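Local coordinates for SusD-like protein BACOVA_02651 (Bacteroides ovatus, PDB 5E75) that binds polysaccharide at the cell surface and probably captures xyloglucan before its transport into the periplasm for degradation, at residues Phe122-Glu135 with Arg146-Ile158. Residues are numbered along the deposited sequence; the frame is centred on the assembly and turned at random.
Sequences FYMLRIWGPVILIE and RPLNREEDVFQFI. With EDO (1,2-ethanediol), chain C.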
loop_
_atom_site.group_PDB
_atom_site.type_symbol
_atom_site.label_atom_id
_atom_site.label_comp_id
_atom_site.label_asym_id
_atom_site.label_seq_id
_atom_site.Cartn_x
_atom_site.Cartn_y
_atom_site.Cartn_z
ATOM N N PHE A 122 6.965 -9.359 3.251
ATOM C CA PHE A 122 6.981 -8.127 4.044
ATOM C C PHE A 122 5.567 -7.634 4.321
ATOM O O PHE A 122 5.281 -7.142 5.429
ATOM C CB PHE A 122 7.844 -7.065 3.352
ATOM C CG PHE A 122 8.145 -5.821 4.189
ATOM C CD1 PHE A 122 8.441 -5.875 5.546
ATOM C CD2 PHE A 122 8.192 -4.596 3.571
ATOM C CE1 PHE A 122 8.738 -4.713 6.243
ATOM C CE2 PHE A 122 8.492 -3.436 4.275
ATOM C CZ PHE A 122 8.762 -3.504 5.594
ATOM N N TYR A 123 4.644 -7.773 3.367
ATOM C CA TYR A 123 3.243 -7.499 3.666
ATOM C C TYR A 123 2.719 -8.464 4.738
ATOM O O TYR A 123 2.099 -8.049 5.729
ATOM C CB TYR A 123 2.381 -7.620 2.417
ATOM C CG TYR A 123 2.493 -6.486 1.408
ATOM C CD1 TYR A 123 2.335 -5.158 1.779
ATOM C CD2 TYR A 123 2.716 -6.765 0.062
ATOM C CE1 TYR A 123 2.412 -4.157 0.850
ATOM C CE2 TYR A 123 2.789 -5.762 -0.885
ATOM C CZ TYR A 123 2.627 -4.450 -0.485
ATOM O OH TYR A 123 2.699 -3.412 -1.405
ATOM N N MET A 124 2.952 -9.763 4.552
ATOM C CA MET A 124 2.436 -10.758 5.503
ATOM C C MET A 124 2.945 -10.550 6.923
ATOM O O MET A 124 2.207 -10.743 7.899
ATOM C CB MET A 124 2.773 -12.168 5.053
ATOM C CG MET A 124 1.963 -12.595 3.840
ATOM S SD MET A 124 1.857 -14.377 3.615
ATOM C CE MET A 124 3.322 -14.617 2.686
ATOM N N LEU A 125 4.202 -10.132 7.040
ATOM C CA LEU A 125 4.836 -9.885 8.329
ATOM C C LEU A 125 4.089 -8.797 9.112
ATOM O O LEU A 125 4.079 -8.815 10.344
ATOM C CB LEU A 125 6.280 -9.473 8.088
ATOM C CG LEU A 125 7.154 -9.131 9.299
ATOM C CD1 LEU A 125 7.257 -10.301 10.278
ATOM C CD2 LEU A 125 8.528 -8.734 8.847
ATOM N N ARG A 126 3.478 -7.858 8.395
ATOM C CA ARG A 126 2.776 -6.728 8.992
ATOM C C ARG A 126 1.245 -6.910 8.910
ATOM O O ARG A 126 0.513 -5.901 8.946
ATOM C CB ARG A 126 3.237 -5.405 8.290
ATOM C CG ARG A 126 4.833 -5.087 8.324
ATOM C CD ARG A 126 5.306 -3.922 7.359
ATOM N NE ARG A 126 5.162 -4.269 5.957
ATOM C CZ ARG A 126 5.168 -3.409 4.964
ATOM N NH1 ARG A 126 5.285 -2.101 5.204
ATOM N NH2 ARG A 126 4.971 -3.831 3.726
ATOM N N ILE A 127 0.778 -8.163 8.741
ATOM C CA ILE A 127 -0.630 -8.580 8.845
ATOM C C ILE A 127 -0.777 -9.670 9.905
ATOM O O ILE A 127 -1.528 -9.506 10.871
ATOM C CB ILE A 127 -1.195 -9.133 7.492
ATOM C CG1 ILE A 127 -1.212 -8.046 6.436
ATOM C CG2 ILE A 127 -2.618 -9.728 7.681
ATOM C CD1 ILE A 127 -1.368 -8.574 4.999
ATOM N N TRP A 128 -0.039 -10.764 9.738
ATOM C CA TRP A 128 -0.086 -11.915 10.641
ATOM C C TRP A 128 1.121 -12.020 11.580
ATOM O O TRP A 128 0.995 -12.579 12.672
ATOM C CB TRP A 128 -0.186 -13.231 9.846
ATOM C CG TRP A 128 -1.499 -13.375 9.142
ATOM C CD1 TRP A 128 -2.683 -13.723 9.715
ATOM C CD2 TRP A 128 -1.773 -13.143 7.756
ATOM N NE1 TRP A 128 -3.689 -13.716 8.773
ATOM C CE2 TRP A 128 -3.152 -13.379 7.558
ATOM C CE3 TRP A 128 -0.991 -12.761 6.661
ATOM C CZ2 TRP A 128 -3.767 -13.221 6.322
ATOM C CZ3 TRP A 128 -1.601 -12.629 5.428
ATOM C CH2 TRP A 128 -2.977 -12.858 5.268
ATOM N N GLY A 129 2.273 -11.486 11.171
ATOM C CA GLY A 129 3.506 -11.647 11.934
ATOM C C GLY A 129 4.199 -12.926 11.493
ATOM O O GLY A 129 4.661 -12.994 10.365
ATOM N N PRO A 130 4.253 -13.958 12.354
ATOM C CA PRO A 130 4.814 -15.233 11.908
ATOM C C PRO A 130 4.051 -15.775 10.712
ATOM O O PRO A 130 2.816 -15.720 10.671
ATOM C CB PRO A 130 4.633 -16.144 13.136
ATOM C CG PRO A 130 4.538 -15.205 14.301
ATOM C CD PRO A 130 3.825 -14.005 13.767
ATOM N N VAL A 131 4.780 -16.300 9.738
ATOM C CA VAL A 131 4.171 -16.983 8.591
ATOM C C VAL A 131 5.091 -18.133 8.181
ATOM O O VAL A 131 6.191 -18.257 8.727
ATOM C CB VAL A 131 3.915 -16.026 7.386
ATOM C CG1 VAL A 131 2.787 -15.039 7.705
ATOM C CG2 VAL A 131 5.179 -15.298 6.985
ATOM N N ILE A 132 4.654 -18.983 7.255
ATOM C CA ILE A 132 5.456 -20.118 6.815
ATOM C C ILE A 132 6.392 -19.680 5.687
ATOM O O ILE A 132 5.923 -19.231 4.635
ATOM C CB ILE A 132 4.544 -21.250 6.307
ATOM C CG1 ILE A 132 3.570 -21.668 7.407
ATOM C CG2 ILE A 132 5.367 -22.437 5.852
ATOM C CD1 ILE A 132 2.417 -22.533 6.937
ATOM N N LEU A 133 7.697 -19.803 5.907
ATOM C CA LEU A 133 8.699 -19.503 4.888
ATOM C C LEU A 133 8.900 -20.703 3.974
ATOM O O LEU A 133 9.059 -21.834 4.450
ATOM C CB LEU A 133 10.018 -19.120 5.565
ATOM C CG LEU A 133 9.948 -17.819 6.384
ATOM C CD1 LEU A 133 11.249 -17.645 7.148
ATOM C CD2 LEU A 133 9.678 -16.619 5.480
ATOM N N ILE A 134 8.834 -20.455 2.667
ATOM C CA ILE A 134 8.848 -21.521 1.656
ATOM C C ILE A 134 9.744 -21.152 0.492
ATOM O O ILE A 134 9.499 -20.146 -0.186
ATOM C CB ILE A 134 7.452 -21.751 1.024
ATOM C CG1 ILE A 134 6.392 -21.978 2.083
ATOM C CG2 ILE A 134 7.515 -22.958 0.051
ATOM C CD1 ILE A 134 4.998 -21.911 1.534
ATOM N N GLU A 135 10.768 -21.970 0.249
ATOM C CA GLU A 135 11.587 -21.845 -0.954
ATOM C C GLU A 135 11.373 -23.000 -1.935
ATOM O O GLU A 135 11.729 -22.873 -3.100
ATOM C CB GLU A 135 13.072 -21.799 -0.614
ATOM C CG GLU A 135 13.513 -20.608 0.186
ATOM C CD GLU A 135 14.978 -20.674 0.546
ATOM O OE1 GLU A 135 15.830 -20.473 -0.350
ATOM O OE2 GLU A 135 15.276 -20.950 1.729
ATOM N N ARG A 146 2.851 -27.704 7.987
ATOM C CA ARG A 146 4.175 -27.151 8.242
ATOM C C ARG A 146 4.077 -26.019 9.259
ATOM O O ARG A 146 3.090 -25.289 9.263
ATOM C CB ARG A 146 4.753 -26.584 6.942
ATOM C CG ARG A 146 4.877 -27.593 5.809
ATOM C CD ARG A 146 6.009 -28.562 6.060
ATOM N NE ARG A 146 6.154 -29.524 4.964
ATOM C CZ ARG A 146 7.275 -30.182 4.686
ATOM N NH1 ARG A 146 8.369 -29.981 5.410
ATOM N NH2 ARG A 146 7.306 -31.041 3.673
ATOM N N PRO A 147 5.116 -25.849 10.094
ATOM C CA PRO A 147 5.026 -24.830 11.135
ATOM C C PRO A 147 5.285 -23.415 10.640
ATOM O O PRO A 147 5.929 -23.200 9.605
ATOM C CB PRO A 147 6.137 -25.236 12.104
ATOM C CG PRO A 147 7.130 -25.955 11.269
ATOM C CD PRO A 147 6.337 -26.669 10.232
ATOM N N LEU A 148 4.758 -22.465 11.395
ATOM C CA LEU A 148 5.104 -21.069 11.246
ATOM C C LEU A 148 6.568 -20.846 11.586
ATOM O O LEU A 148 7.144 -21.571 12.397
ATOM C CB LEU A 148 4.259 -20.247 12.208
ATOM C CG LEU A 148 2.751 -20.224 11.955
ATOM C CD1 LEU A 148 2.017 -19.791 13.222
ATOM C CD2 LEU A 148 2.465 -19.279 10.822
ATOM N N ASN A 149 7.156 -19.820 10.980
ATOM C CA ASN A 149 8.481 -19.354 11.368
ATOM C C ASN A 149 8.408 -18.015 12.087
ATOM O O ASN A 149 7.435 -17.274 11.939
ATOM C CB ASN A 149 9.366 -19.270 10.126
ATOM C CG ASN A 149 9.544 -20.618 9.464
ATOM O OD1 ASN A 149 9.125 -20.839 8.321
ATOM N ND2 ASN A 149 10.156 -21.546 10.189
ATOM N N ARG A 150 9.435 -17.702 12.874
ATOM C CA ARG A 150 9.388 -16.530 13.750
ATOM C C ARG A 150 9.496 -15.231 12.969
ATOM O O ARG A 150 10.036 -15.204 11.875
ATOM C CB ARG A 150 10.526 -16.583 14.768
ATOM C CG ARG A 150 10.553 -17.857 15.611
ATOM C CD ARG A 150 11.865 -17.961 16.380
ATOM N NE ARG A 150 12.979 -18.036 15.442
ATOM C CZ ARG A 150 14.245 -18.259 15.769
ATOM N NH1 ARG A 150 14.590 -18.451 17.037
ATOM N NH2 ARG A 150 15.164 -18.310 14.813
ATOM N N GLU A 151 8.961 -14.156 13.531
ATOM C CA GLU A 151 9.079 -12.844 12.925
ATOM C C GLU A 151 10.534 -12.518 12.539
ATOM O O GLU A 151 10.770 -11.988 11.452
ATOM C CB GLU A 151 8.476 -11.782 13.860
ATOM C CG GLU A 151 6.952 -11.918 13.993
ATOM C CD GLU A 151 6.304 -10.958 14.981
ATOM O OE1 GLU A 151 6.983 -10.055 15.510
ATOM O OE2 GLU A 151 5.093 -11.112 15.242
ATOM N N GLU A 152 11.515 -12.826 13.392
ATOM C CA GLU A 152 12.899 -12.526 13.042
ATOM C C GLU A 152 13.374 -13.321 11.826
ATOM O O GLU A 152 14.138 -12.794 11.024
ATOM C CB GLU A 152 13.868 -12.721 14.230
ATOM C CG GLU A 152 13.795 -11.621 15.300
ATOM C CD GLU A 152 14.096 -10.233 14.735
ATOM O OE1 GLU A 152 15.146 -10.094 14.065
ATOM O OE2 GLU A 152 13.279 -9.294 14.951
ATOM N N ASP A 153 12.937 -14.576 11.703
ATOM C CA ASP A 153 13.269 -15.389 10.538
ATOM C C ASP A 153 12.709 -14.752 9.273
ATOM O O ASP A 153 13.372 -14.741 8.231
ATOM C CB ASP A 153 12.667 -16.804 10.626
ATOM C CG ASP A 153 13.227 -17.648 11.754
ATOM O OD1 ASP A 153 14.452 -17.840 11.843
ATOM O OD2 ASP A 153 12.397 -18.198 12.510
ATOM N N VAL A 154 11.468 -14.269 9.355
ATOM C CA VAL A 154 10.780 -13.689 8.207
ATOM C C VAL A 154 11.550 -12.450 7.760
ATOM O O VAL A 154 11.846 -12.293 6.575
ATOM C CB VAL A 154 9.301 -13.393 8.506
ATOM C CG1 VAL A 154 8.617 -12.780 7.285
ATOM C CG2 VAL A 154 8.566 -14.673 8.887
ATOM N N PHE A 155 11.960 -11.608 8.714
ATOM C CA PHE A 155 12.792 -10.465 8.365
ATOM C C PHE A 155 14.070 -10.878 7.637
ATOM O O PHE A 155 14.432 -10.280 6.628
ATOM C CB PHE A 155 13.195 -9.666 9.608
ATOM C CG PHE A 155 12.269 -8.527 9.970
ATOM C CD1 PHE A 155 12.145 -7.416 9.140
ATOM C CD2 PHE A 155 11.593 -8.525 11.170
ATOM C CE1 PHE A 155 11.327 -6.351 9.490
ATOM C CE2 PHE A 155 10.776 -7.465 11.524
ATOM C CZ PHE A 155 10.648 -6.385 10.682
ATOM N N GLN A 156 14.780 -11.873 8.159
ATOM C CA GLN A 156 16.032 -12.275 7.532
ATOM C C GLN A 156 15.801 -12.837 6.127
ATOM O O GLN A 156 16.588 -12.579 5.219
ATOM C CB GLN A 156 16.763 -13.285 8.419
ATOM C CG GLN A 156 18.136 -13.666 7.898
ATOM C CD GLN A 156 19.106 -12.519 7.981
ATOM O OE1 GLN A 156 19.301 -11.936 9.051
ATOM N NE2 GLN A 156 19.701 -12.153 6.859
ATOM N N PHE A 157 14.710 -13.575 5.936
ATOM C CA PHE A 157 14.382 -14.166 4.640
ATOM C C PHE A 157 14.133 -13.050 3.620
ATOM O O PHE A 157 14.614 -13.091 2.488
ATOM C CB PHE A 157 13.156 -15.069 4.838
ATOM C CG PHE A 157 12.799 -15.909 3.651
ATOM C CD1 PHE A 157 12.029 -15.397 2.620
ATOM C CD2 PHE A 157 13.203 -17.230 3.586
ATOM C CE1 PHE A 157 11.689 -16.178 1.529
ATOM C CE2 PHE A 157 12.869 -18.018 2.508
ATOM C CZ PHE A 157 12.107 -17.497 1.471
ATOM N N ILE A 158 13.366 -12.046 4.032
ATOM C CA ILE A 158 13.100 -10.878 3.201
ATOM C C ILE A 158 14.397 -10.151 2.828
ATOM O O ILE A 158 14.639 -9.833 1.667
ATOM C CB ILE A 158 12.157 -9.910 3.947
ATOM C CG1 ILE A 158 10.740 -10.483 4.068
ATOM C CG2 ILE A 158 12.085 -8.557 3.268
ATOM C CD1 ILE A 158 9.905 -9.831 5.161
HETATM C C1 EDO C . 6.842 -2.967 0.676
HETATM O O1 EDO C . 6.053 -2.108 1.494
HETATM C C2 EDO C . 5.991 -4.085 0.087
HETATM O O2 EDO C . 5.889 -5.188 0.990
#
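L125 plugs into helix 151-168 as a knob into a hole formed by E151, V154, F155 and I158. Its CG lies anti to the backbone N (chi1 179°), and L125 CD2 stands almost over the centre of the F155 ring, 3.5 Å from the centroid. This is a CH-pi contact. I158 CD1 lies 3.9 Å from F122 CB. L133 makes a second CH-pi contact further along: its CD2 sits over one face of the F157 ring, offset toward the rim. E135 CG meets that ring at its edge, 3.5 Å from F157 CE2. V154 CG2 packs between these sites, 3.9 Å from V131 CG2.

Two hydrogen bonds cross the contact through N149. N149 OD1 accepts L133 N at 3.0 Å in the carbonyl plane, and N149 N donates to V131 O. At the helix start, R150 NE and NH2 grip D153 side-on in a salt bridge. E151 OE2 forms a salt bridge with R430, and its OE1 accepts W197 NE1.

Beside the contact, R126 lays its guanidinium over the F122 ring and gives NE to F122 O. R126 NH2 hydrogen-bonds O1 of 1,2-ethanediol, probably from the crystallisation liquor, whose O2 lies over the Y123 ring. With an alanine in place of Y123 the diol is likely to lose this ring face and shift more freely. Within the helical part of this SusD-family protein, the end of helix 103-125 and its following loop thus meet helix 151-168 along an apolar seam, pinned by N149 through side-chain oxygen and backbone N.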